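Local coordinates for protein carbohydrate kinase, FGGY (PDB 3H6E) that probably phosphorylates a sugar or related carbohydrate substrate, as an FGGY-type kinase, at residues D379-V393 and L407-A419. Sequence-based numbering, arbitrary orientation.
Sequences DTALDLIGSTGRILV and LASLRPDCAVYTA
Arg411, the first residue past helix 401-410, reaches across to the end of helix 363-384 and shows how one guanidinium can tie the end of one helix to the last turn of another and to the loop that follows it. It forms a salt bridge with Asp383, the two side chains approaching from opposite directions, though Arg411 NH2 and Asp383 OD1 are modelled at 2.4 Å, too short for the bond's detail to be trusted; a longer, weak one joins Arg411 NE to Asp379 OD1 at 3.5 Å, while OD2 of that aspartate pairs with Arg461. Two backbone carbonyls lie at the guanidinium edge, Asp379 O weakly bound by NH2 and Ser387 O, 2.9 Å from Arg411 NH1, also weakly. Leu382 CB sits over one face. A bend at chi2 (-137°) steers the chain into this position. A methionine here would probably deprive both carbonyls of these N-H donors and both aspartates of this positive charge.

Backbone bonds follow the parallel ladder of a beta-alpha-beta unit, in which helix 401-410 links neighbouring strands 390-394 and 415-419 of the C-terminal domain's central sheet. Ala415 N binds Gly389 O at a nearly straight 173°, and Ile391 O accepts from Tyr417 N at 2.6 Å.

Apolar contacts join the face carrying Ile391, Val393 and Val416 to helix 401-410: Val393 CG2 touches Val416 CG1 (4.0 Å) and Leu407 CD2, and Ile391 CG1 meets Cys414 SG at 3.8 Å just ahead of the strand.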
ATOM      1  N   ASP A 379      10.383 -12.154  -9.146  1.00 25.29           N
ATOM      2  CA  ASP A 379      10.887 -11.973 -10.500  1.00 25.83           C
ATOM      3  C   ASP A 379       9.766 -12.125 -11.523  1.00 24.66           C
ATOM      4  O   ASP A 379       9.646 -11.328 -12.450  1.00 23.80           O
ATOM      5  CB  ASP A 379      11.993 -12.988 -10.786  1.00 27.61           C
ATOM      6  CG  ASP A 379      12.478 -12.929 -12.217  1.00 29.66           C
ATOM      7  OD1 ASP A 379      13.289 -12.030 -12.531  1.00 27.99           O
ATOM      8  OD2 ASP A 379      12.048 -13.786 -13.022  1.00 29.32           O
ATOM      9  N   THR A 380       8.951 -13.159 -11.349  1.00 23.70           N
ATOM     10  CA  THR A 380       7.804 -13.381 -12.217  1.00 23.40           C
ATOM     11  C   THR A 380       6.788 -12.248 -12.084  1.00 22.46           C
ATOM     12  O   THR A 380       6.211 -11.803 -13.075  1.00 22.75           O
ATOM     13  CB  THR A 380       7.120 -14.729 -11.900  1.00 24.91           C
ATOM     14  OG1 THR A 380       7.991 -15.804 -12.272  1.00 25.73           O
ATOM     15  CG2 THR A 380       5.804 -14.869 -12.653  1.00 22.16           C
ATOM     16  N   ALA A 381       6.580 -11.784 -10.854  1.00 20.82           N
ATOM     17  CA  ALA A 381       5.604 -10.732 -10.586  1.00 22.03           C
ATOM     18  C   ALA A 381       6.019  -9.386 -11.176  1.00 21.73           C
ATOM     19  O   ALA A 381       5.198  -8.669 -11.745  1.00 19.43           O
ATOM     20  CB  ALA A 381       5.356 -10.609  -9.099  1.00 21.08           C
ATOM     21  N   LEU A 382       7.297  -9.053 -11.036  1.00 20.36           N
ATOM     22  CA  LEU A 382       7.834  -7.822 -11.597  1.00 20.89           C
ATOM     23  C   LEU A 382       7.701  -7.803 -13.114  1.00 21.90           C
ATOM     24  O   LEU A 382       7.468  -6.755 -13.711  1.00 22.41           O
ATOM     25  CB  LEU A 382       9.305  -7.652 -11.201  1.00 23.88           C
ATOM     26  CG  LEU A 382       9.573  -7.201  -9.760  1.00 22.47           C
ATOM     27  CD1 LEU A 382      10.888  -7.765  -9.233  1.00 20.50           C
ATOM     28  CD2 LEU A 382       9.530  -5.675  -9.649  1.00 18.68           C
ATOM     29  N   ASP A 383       7.845  -8.969 -13.733  1.00 22.76           N
ATOM     30  CA  ASP A 383       7.744  -9.086 -15.188  1.00 24.73           C
ATOM     31  C   ASP A 383       6.314  -8.970 -15.711  1.00 22.56           C
ATOM     32  O   ASP A 383       6.097  -8.452 -16.803  1.00 23.83           O
ATOM     33  CB  ASP A 383       8.381 -10.390 -15.673  1.00 23.95           C
ATOM     34  CG  ASP A 383       9.893 -10.333 -15.655  1.00 27.28           C
ATOM     35  OD1 ASP A 383      10.433  -9.207 -15.596  1.00 26.24           O
ATOM     36  OD2 ASP A 383      10.537 -11.403 -15.703  1.00 28.40           O
ATOM     37  N   LEU A 384       5.347  -9.457 -14.939  1.00 21.49           N
ATOM     38  CA  LEU A 384       3.934  -9.324 -15.305  1.00 23.00           C
ATOM     39  C   LEU A 384       3.519  -7.878 -15.569  1.00 22.22           C
ATOM     40  O   LEU A 384       2.598  -7.631 -16.340  1.00 24.63           O
ATOM     41  CB  LEU A 384       3.034  -9.920 -14.219  1.00 23.12           C
ATOM     42  CG  LEU A 384       2.423 -11.305 -14.451  1.00 25.38           C
ATOM     43  CD1 LEU A 384       3.342 -12.197 -15.271  1.00 25.60           C
ATOM     44  CD2 LEU A 384       2.058 -11.959 -13.123  1.00 26.31           C
ATOM     45  N   ILE A 385       4.198  -6.928 -14.933  1.00 23.07           N
ATOM     46  CA  ILE A 385       3.818  -5.521 -15.032  1.00 22.54           C
ATOM     47  C   ILE A 385       4.847  -4.682 -15.788  1.00 22.48           C
ATOM     48  O   ILE A 385       4.701  -3.466 -15.898  1.00 21.43           O
ATOM     49  CB  ILE A 385       3.569  -4.893 -13.636  1.00 22.10           C
ATOM     50  CG1 ILE A 385       4.801  -5.064 -12.743  1.00 22.11           C
ATOM     51  CG2 ILE A 385       2.348  -5.520 -12.976  1.00 21.85           C
ATOM     52  CD1 ILE A 385       4.662  -4.422 -11.376  1.00 20.23           C
ATOM     53  N   GLY A 386       5.889  -5.330 -16.299  1.00 22.92           N
ATOM     54  CA  GLY A 386       6.893  -4.647 -17.095  1.00 21.13           C
ATOM     55  C   GLY A 386       7.884  -3.824 -16.294  1.00 22.54           C
ATOM     56  O   GLY A 386       8.443  -2.855 -16.809  1.00 22.18           O
ATOM     57  N   SER A 387       8.109  -4.208 -15.039  1.00 22.72           N
ATOM     58  CA  SER A 387       9.085  -3.527 -14.187  1.00 21.71           C
ATOM     59  C   SER A 387      10.491  -3.651 -14.760  1.00 21.49           C
ATOM     60  O   SER A 387      10.949  -4.749 -15.073  1.00 22.58           O
ATOM     61  CB  SER A 387       9.067  -4.097 -12.763  1.00 22.01           C
ATOM     62  OG  SER A 387       7.954  -3.634 -12.022  1.00 21.78           O
ATOM     63  N   THR A 388      11.171  -2.516 -14.890  1.00 22.09           N
ATOM     64  CA  THR A 388      12.544  -2.487 -15.372  1.00 20.37           C
ATOM     65  C   THR A 388      13.308  -1.313 -14.777  1.00 21.89           C
ATOM     66  O   THR A 388      12.722  -0.438 -14.138  1.00 21.93           O
ATOM     67  CB  THR A 388      12.604  -2.352 -16.903  1.00 20.68           C
ATOM     68  OG1 THR A 388      11.874  -1.188 -17.309  1.00 19.89           O
ATOM     69  CG2 THR A 388      12.023  -3.583 -17.581  1.00 21.49           C
ATOM     70  N   GLY A 389      14.619  -1.305 -14.995  1.00 21.48           N
ATOM     71  CA  GLY A 389      15.441  -0.145 -14.705  1.00 22.28           C
ATOM     72  C   GLY A 389      15.871   0.013 -13.260  1.00 24.01           C
ATOM     73  O   GLY A 389      17.039  -0.171 -12.928  1.00 23.62           O
ATOM     74  N   ARG A 390      14.923   0.369 -12.401  1.00 24.13           N
ATOM     75  CA  ARG A 390      15.219   0.620 -10.999  1.00 22.59           C
ATOM     76  C   ARG A 390      14.186  -0.044 -10.107  1.00 22.12           C
ATOM     77  O   ARG A 390      12.987   0.157 -10.280  1.00 23.29           O
ATOM     78  CB  ARG A 390      15.248   2.124 -10.731  1.00 23.41           C
ATOM     79  CG  ARG A 390      16.141   2.890 -11.684  1.00 25.52           C
ATOM     80  CD  ARG A 390      15.851   4.374 -11.651  1.00 25.04           C
ATOM     81  NE  ARG A 390      16.109   4.987 -12.949  1.00 27.28           N
ATOM     82  CZ  ARG A 390      17.216   5.650 -13.260  1.00 27.27           C
ATOM     83  NH1 ARG A 390      18.180   5.800 -12.359  1.00 25.51           N
ATOM     84  NH2 ARG A 390      17.352   6.170 -14.476  1.00 27.72           N
ATOM     85  N   ILE A 391      14.657  -0.842  -9.157  1.00 21.94           N
ATOM     86  CA  ILE A 391      13.772  -1.463  -8.184  1.00 22.73           C
ATOM     87  C   ILE A 391      14.227  -1.142  -6.768  1.00 23.17           C
ATOM     88  O   ILE A 391      15.374  -1.385  -6.401  1.00 23.55           O
ATOM     89  CB  ILE A 391      13.701  -2.987  -8.362  1.00 20.90           C
ATOM     90  CG1 ILE A 391      13.257  -3.328  -9.783  1.00 22.36           C
ATOM     91  CG2 ILE A 391      12.746  -3.594  -7.351  1.00 20.63           C
ATOM     92  CD1 ILE A 391      12.908  -4.782  -9.981  1.00 24.20           C
ATOM     93  N   LEU A 392      13.318  -0.584  -5.977  1.00 23.77           N
ATOM     94  CA  LEU A 392      13.604  -0.271  -4.586  1.00 23.53           C
ATOM     95  C   LEU A 392      12.870  -1.245  -3.678  1.00 22.70           C
ATOM     96  O   LEU A 392      11.639  -1.263  -3.641  1.00 21.78           O
ATOM     97  CB  LEU A 392      13.188   1.166  -4.276  1.00 24.03           C
ATOM     98  CG  LEU A 392      13.129   1.578  -2.804  1.00 26.46           C
ATOM     99  CD1 LEU A 392      14.437   1.252  -2.089  1.00 26.56           C
ATOM    100  CD2 LEU A 392      12.792   3.062  -2.697  1.00 24.74           C
ATOM    101  N   VAL A 393      13.629  -2.068  -2.961  1.00 23.19           N
ATOM    102  CA  VAL A 393      13.050  -2.999  -1.999  1.00 23.09           C
ATOM    103  C   VAL A 393      12.866  -2.305  -0.653  1.00 23.46           C
ATOM    104  O   VAL A 393      13.772  -1.628  -0.167  1.00 24.63           O
ATOM    105  CB  VAL A 393      13.928  -4.253  -1.816  1.00 23.06           C
ATOM    106  CG1 VAL A 393      13.221  -5.274  -0.942  1.00 23.03           C
ATOM    107  CG2 VAL A 393      14.270  -4.862  -3.165  1.00 23.62           C
ATOM    108  N   LEU A 407      17.835 -11.170  -6.176  1.00 30.71           N
ATOM    109  CA  LEU A 407      17.073 -10.319  -7.076  1.00 31.77           C
ATOM    110  C   LEU A 407      18.017  -9.566  -8.009  1.00 28.66           C
ATOM    111  O   LEU A 407      17.794  -9.495  -9.216  1.00 27.22           O
ATOM    112  CB  LEU A 407      16.211  -9.337  -6.281  1.00 29.24           C
ATOM    113  CG  LEU A 407      15.060  -8.719  -7.072  1.00 26.16           C
ATOM    114  CD1 LEU A 407      14.179  -9.818  -7.657  1.00 26.21           C
ATOM    115  CD2 LEU A 407      14.252  -7.760  -6.209  1.00 25.90           C
ATOM    116  N   ALA A 408      19.080  -9.011  -7.439  1.00 28.52           N
ATOM    117  CA  ALA A 408      20.090  -8.318  -8.230  1.00 31.01           C
ATOM    118  C   ALA A 408      20.657  -9.216  -9.333  1.00 32.35           C
ATOM    119  O   ALA A 408      20.847  -8.775 -10.471  1.00 31.30           O
ATOM    120  CB  ALA A 408      21.199  -7.813  -7.335  1.00 31.11           C
ATOM    121  N   SER A 409      20.913 -10.478  -8.992  1.00 31.27           N
ATOM    122  CA  SER A 409      21.462 -11.444  -9.941  1.00 31.42           C
ATOM    123  C   SER A 409      20.484 -11.742 -11.068  1.00 29.89           C
ATOM    124  O   SER A 409      20.868 -11.813 -12.236  1.00 30.32           O
ATOM    125  CB  SER A 409      21.839 -12.746  -9.229  1.00 32.72           C
ATOM    126  OG  SER A 409      22.797 -12.518  -8.210  1.00 33.51           O
ATOM    127  N   LEU A 410      19.217 -11.925 -10.711  1.00 29.91           N
ATOM    128  CA  LEU A 410      18.183 -12.212 -11.698  1.00 29.32           C
ATOM    129  C   LEU A 410      17.998 -11.045 -12.665  1.00 28.48           C
ATOM    130  O   LEU A 410      17.759 -11.250 -13.853  1.00 25.01           O
ATOM    131  CB  LEU A 410      16.860 -12.557 -11.010  1.00 28.70           C
ATOM    132  CG  LEU A 410      16.847 -13.895 -10.262  1.00 31.25           C
ATOM    133  CD1 LEU A 410      15.646 -14.001  -9.335  1.00 28.97           C
ATOM    134  CD2 LEU A 410      16.871 -15.050 -11.245  1.00 32.63           C
ATOM    135  N   ARG A 411      18.120  -9.826 -12.148  1.00 28.61           N
ATOM    136  CA  ARG A 411      17.990  -8.620 -12.961  1.00 27.82           C
ATOM    137  C   ARG A 411      19.330  -7.899 -13.064  1.00 27.62           C
ATOM    138  O   ARG A 411      19.526  -6.839 -12.461  1.00 26.94           O
ATOM    139  CB  ARG A 411      16.935  -7.693 -12.360  1.00 26.71           C
ATOM    140  CG  ARG A 411      15.681  -8.423 -11.923  1.00 26.98           C
ATOM    141  CD  ARG A 411      14.444  -7.653 -12.336  1.00 27.54           C
ATOM    142  NE  ARG A 411      13.303  -8.545 -12.498  1.00 26.29           N
ATOM    143  CZ  ARG A 411      12.223  -8.256 -13.211  1.00 25.91           C
ATOM    144  NH1 ARG A 411      12.125  -7.091 -13.848  1.00 22.53           N
ATOM    145  NH2 ARG A 411      11.240  -9.142 -13.288  1.00 26.74           N
ATOM    146  N   PRO A 412      20.255  -8.474 -13.846  1.00 28.18           N
ATOM    147  CA  PRO A 412      21.678  -8.100 -13.886  1.00 28.74           C
ATOM    148  C   PRO A 412      21.940  -6.645 -14.304  1.00 26.16           C
ATOM    149  O   PRO A 412      22.793  -5.987 -13.703  1.00 27.28           O
ATOM    150  CB  PRO A 412      22.249  -9.063 -14.932  1.00 27.61           C
ATOM    151  CG  PRO A 412      21.055  -9.394 -15.796  1.00 26.53           C
ATOM    152  CD  PRO A 412      19.959  -9.548 -14.807  1.00 26.93           C
ATOM    153  N   ASP A 413      21.230  -6.160 -15.318  1.00 22.42           N
ATOM    154  CA  ASP A 413      21.423  -4.801 -15.809  1.00 22.24           C
ATOM    155  C   ASP A 413      20.493  -3.841 -15.083  1.00 22.93           C
ATOM    156  O   ASP A 413      20.598  -2.624 -15.231  1.00 21.78           O
ATOM    157  CB  ASP A 413      21.160  -4.727 -17.313  1.00 20.83           C
ATOM    158  CG  ASP A 413      21.967  -5.730 -18.095  1.00 18.71           C
ATOM    159  OD1 ASP A 413      23.172  -5.874 -17.821  1.00 19.82           O
ATOM    160  OD2 ASP A 413      21.394  -6.374 -18.994  1.00 20.73           O
ATOM    161  N   CYS A 414      19.573  -4.399 -14.308  1.00 23.72           N
ATOM    162  CA  CYS A 414      18.677  -3.592 -13.497  1.00 23.14           C
ATOM    163  C   CYS A 414      19.398  -3.162 -12.225  1.00 23.57           C
ATOM    164  O   CYS A 414      20.281  -3.865 -11.736  1.00 24.14           O
ATOM    165  CB  CYS A 414      17.417  -4.390 -13.156  1.00 24.37           C
ATOM    166  SG  CYS A 414      16.235  -3.540 -12.092  1.00 25.70           S
ATOM    167  N   ALA A 415      19.032  -1.998 -11.700  1.00 23.08           N
ATOM    168  CA  ALA A 415      19.620  -1.509 -10.462  1.00 23.90           C
ATOM    169  C   ALA A 415      18.675  -1.729  -9.282  1.00 25.86           C
ATOM    170  O   ALA A 415      17.759  -0.941  -9.055  1.00 26.80           O
ATOM    171  CB  ALA A 415      19.986  -0.034 -10.591  1.00 26.10           C
ATOM    172  N   VAL A 416      18.899  -2.809  -8.540  1.00 26.62           N
ATOM    173  CA  VAL A 416      18.131  -3.087  -7.329  1.00 24.46           C
ATOM    174  C   VAL A 416      18.683  -2.283  -6.154  1.00 25.37           C
ATOM    175  O   VAL A 416      19.893  -2.217  -5.950  1.00 28.49           O
ATOM    176  CB  VAL A 416      18.165  -4.587  -6.985  1.00 26.91           C
ATOM    177  CG1 VAL A 416      17.415  -4.859  -5.689  1.00 26.81           C
ATOM    178  CG2 VAL A 416      17.585  -5.404  -8.133  1.00 23.89           C
ATOM    179  N   TYR A 417      17.797  -1.672  -5.381  1.00 26.65           N
ATOM    180  CA  TYR A 417      18.216  -0.803  -4.286  1.00 27.11           C
ATOM    181  C   TYR A 417      17.647  -1.216  -2.928  1.00 27.61           C
ATOM    182  O   TYR A 417      16.644  -1.925  -2.845  1.00 27.83           O
ATOM    183  CB  TYR A 417      17.805   0.643  -4.571  1.00 25.88           C
ATOM    184  CG  TYR A 417      18.546   1.298  -5.712  1.00 28.66           C
ATOM    185  CD1 TYR A 417      19.896   1.617  -5.596  1.00 29.40           C
ATOM    186  CD2 TYR A 417      17.893   1.622  -6.899  1.00 26.58           C
ATOM    187  CE1 TYR A 417      20.580   2.225  -6.632  1.00 27.71           C
ATOM    188  CE2 TYR A 417      18.567   2.232  -7.942  1.00 27.10           C
ATOM    189  CZ  TYR A 417      19.913   2.532  -7.803  1.00 29.30           C
ATOM    190  OH  TYR A 417      20.599   3.140  -8.831  1.00 31.91           O
ATOM    191  N   THR A 418      18.307  -0.758  -1.868  1.00 28.70           N
ATOM    192  CA  THR A 418      17.766  -0.811  -0.515  1.00 30.13           C
ATOM    193  C   THR A 418      18.140   0.493   0.174  1.00 29.12           C
ATOM    194  O   THR A 418      19.159   1.095  -0.154  1.00 28.49           O
ATOM    195  CB  THR A 418      18.314  -2.000   0.300  1.00 30.83           C
ATOM    196  OG1 THR A 418      19.747  -1.995   0.253  1.00 35.44           O
ATOM    197  CG2 THR A 418      17.793  -3.320  -0.252  1.00 27.63           C
ATOM    198  N   ALA A 419      17.310   0.932   1.115  1.00 29.89           N
ATOM    199  CA  ALA A 419      17.516   2.212   1.781  1.00 31.33           C
ATOM    200  C   ALA A 419      18.657   2.165   2.800  1.00 34.51           C
ATOM    201  O   ALA A 419      18.968   1.112   3.351  1.00 33.33           O
ATOM    202  CB  ALA A 419      16.232   2.688   2.436  1.00 32.60           C
TER
HETATM  203  O   HOH W   1      15.371 -11.486 -14.595  1.00 27.07           O
HETATM  204  O   HOH W   2      14.487   0.180   1.617  1.00 26.35           O